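Local coordinates for nucleosome assembly protein 1, putative (Plasmodium falciparum, PDB 3FS3), which probably binds histones and acts as a histone chaperone in nucleosome assembly, as other members of the NAP family do, at residues P168-S173 and I200-N205. Sequence-based numbering, arbitrary orientation.
Sequences PFFSNS and IDWYDN
An isolated antiparallel beta bridge, with Phe170 and Trp202 as a non-hydrogen-bonded pair, joins two loops at the end of the four-stranded sheet of the NAP fold: residues 168-173, in the loop between strands 158-164 and 174-181, and residues 200-205, in the loop that follows strand 192-197. Two backbone bonds flank the bridge. Tyr203 N donates to Phe169 O at 2.8 Å and nearly straight (170°), and Ser171 N reaches Asp201 O over a longer 3.3 Å. The chain makes an inverse gamma turn at Asp201, closed by a weak bond from Trp202 N to Ile200 O. A side chain takes the N-H of Asp201: Asn172 OD1 accepts it at 2.7 Å from Asp201 N, with the donor in the amide plane on a lone pair. The other end of the amide, ND2, holds Val199 O, just before 200-205, which fixes the rotation of the group. A water bridges Ser171 OG and Asp201 OD2, donating to the carboxylate at 2.6 Å. On the apolar side, the Phe170 ring, swung by a chi1 of 54° to lie between its own N and carbonyl carbon, turns its CD2 edge to the face of the Trp202 six-membered ring in a T-shaped stack, planes 82° apart. Ile200 CG2 fills the corner between the two rings, 3.6 Å from Phe170 CD2 and over the same indole face as that atom. Phe164, edge-to-face, Leu175 of strand 174-181 and Ile136 of helix 131-137 also meet Phe170. The Tyr203 ring lies instead along the backbone of 168-171, its CE2 3.5 Å from Phe170 C and its OH 3.4 Å from Ser171 CB. The contact thus pairs an aromatic cluster with a polar border where the Asn172 side chain satisfies the backbone N-H of Asp201.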
# COMPACT_ATOMS: atom_id res chain seq x y z
N PRO A 168 -33.44 12.61 -15.90
CA PRO A 168 -33.54 13.85 -16.69
C PRO A 168 -32.25 14.62 -16.90
O PRO A 168 -32.26 15.73 -17.45
CB PRO A 168 -34.59 14.65 -15.92
CG PRO A 168 -34.26 14.30 -14.49
CD PRO A 168 -34.00 12.80 -14.55
N PHE A 169 -31.13 14.05 -16.48
CA PHE A 169 -29.84 14.74 -16.60
C PHE A 169 -29.00 14.30 -17.80
O PHE A 169 -28.46 15.13 -18.51
CB PHE A 169 -29.07 14.57 -15.30
CG PHE A 169 -29.76 15.18 -14.13
CD1 PHE A 169 -29.72 16.56 -13.93
CD2 PHE A 169 -30.49 14.39 -13.25
CE1 PHE A 169 -30.41 17.16 -12.87
CE2 PHE A 169 -31.18 14.97 -12.19
CZ PHE A 169 -31.14 16.36 -12.00
N PHE A 170 -28.88 12.99 -18.00
CA PHE A 170 -28.13 12.47 -19.13
C PHE A 170 -28.75 11.16 -19.57
O PHE A 170 -29.44 10.51 -18.79
CB PHE A 170 -26.64 12.30 -18.78
CG PHE A 170 -26.38 11.49 -17.56
CD1 PHE A 170 -26.61 10.11 -17.55
CD2 PHE A 170 -25.84 12.09 -16.41
CE1 PHE A 170 -26.32 9.35 -16.42
CE2 PHE A 170 -25.54 11.33 -15.28
CZ PHE A 170 -25.78 9.96 -15.29
N SER A 171 -28.51 10.77 -20.82
CA SER A 171 -29.08 9.55 -21.36
C SER A 171 -28.31 8.27 -21.04
O SER A 171 -28.88 7.18 -21.06
CB SER A 171 -29.23 9.67 -22.88
OG SER A 171 -27.97 9.94 -23.49
N ASN A 172 -27.02 8.40 -20.75
CA ASN A 172 -26.17 7.24 -20.45
C ASN A 172 -26.80 6.37 -19.38
O ASN A 172 -27.20 6.86 -18.32
CB ASN A 172 -24.79 7.69 -19.95
CG ASN A 172 -24.18 8.77 -20.81
OD1 ASN A 172 -24.60 9.93 -20.76
ND2 ASN A 172 -23.18 8.40 -21.60
N SER A 173 -26.88 5.07 -19.65
CA SER A 173 -27.44 4.17 -18.66
C SER A 173 -26.29 3.74 -17.75
O SER A 173 -26.51 3.23 -16.66
CB SER A 173 -28.08 2.94 -19.33
OG SER A 173 -27.08 2.05 -19.78
N ILE A 200 -20.26 11.96 -20.93
CA ILE A 200 -21.63 12.08 -20.45
C ILE A 200 -22.50 12.81 -21.46
O ILE A 200 -22.17 13.91 -21.88
CB ILE A 200 -21.66 12.85 -19.11
CG1 ILE A 200 -20.76 12.15 -18.09
CG2 ILE A 200 -23.11 12.94 -18.59
CD1 ILE A 200 -20.65 12.87 -16.76
N ASP A 201 -23.62 12.21 -21.84
CA ASP A 201 -24.51 12.85 -22.79
C ASP A 201 -25.57 13.67 -22.07
O ASP A 201 -26.73 13.28 -21.99
CB ASP A 201 -25.17 11.81 -23.69
CG ASP A 201 -24.16 11.09 -24.55
OD1 ASP A 201 -23.35 11.78 -25.21
OD2 ASP A 201 -24.16 9.83 -24.58
N TRP A 202 -25.15 14.83 -21.57
CA TRP A 202 -26.05 15.72 -20.83
C TRP A 202 -27.23 16.23 -21.64
O TRP A 202 -27.09 16.58 -22.81
CB TRP A 202 -25.29 16.93 -20.28
CG TRP A 202 -24.17 16.64 -19.33
CD1 TRP A 202 -22.84 16.57 -19.63
CD2 TRP A 202 -24.27 16.41 -17.92
NE1 TRP A 202 -22.10 16.32 -18.50
CE2 TRP A 202 -22.96 16.21 -17.43
CE3 TRP A 202 -25.35 16.35 -17.02
CZ2 TRP A 202 -22.69 15.97 -16.08
CZ3 TRP A 202 -25.08 16.10 -15.68
CH2 TRP A 202 -23.76 15.91 -15.22
N TYR A 203 -28.40 16.29 -21.01
CA TYR A 203 -29.57 16.82 -21.69
C TYR A 203 -29.52 18.35 -21.60
O TYR A 203 -28.76 18.91 -20.80
CB TYR A 203 -30.86 16.32 -21.05
CG TYR A 203 -31.18 14.87 -21.35
CD1 TYR A 203 -31.30 14.42 -22.67
CD2 TYR A 203 -31.42 13.96 -20.32
CE1 TYR A 203 -31.66 13.09 -22.95
CE2 TYR A 203 -31.78 12.65 -20.58
CZ TYR A 203 -31.91 12.22 -21.89
OH TYR A 203 -32.32 10.93 -22.13
N ASP A 204 -30.32 19.01 -22.42
CA ASP A 204 -30.35 20.46 -22.47
C ASP A 204 -30.39 21.14 -21.08
O ASP A 204 -31.14 20.73 -20.20
CB ASP A 204 -31.55 20.91 -23.32
CG ASP A 204 -31.38 22.31 -23.86
OD1 ASP A 204 -30.22 22.76 -24.02
OD2 ASP A 204 -32.40 22.96 -24.15
N ASN A 205 -29.55 22.16 -20.90
CA ASN A 205 -29.45 22.92 -19.65
C ASN A 205 -29.16 22.12 -18.39
O ASN A 205 -29.18 22.67 -17.29
CB ASN A 205 -30.73 23.73 -19.42
CG ASN A 205 -31.05 24.67 -20.55
OD1 ASN A 205 -30.22 25.49 -20.95
ND2 ASN A 205 -32.26 24.55 -21.09
O HOH W 1 -25.91 8.13 -23.79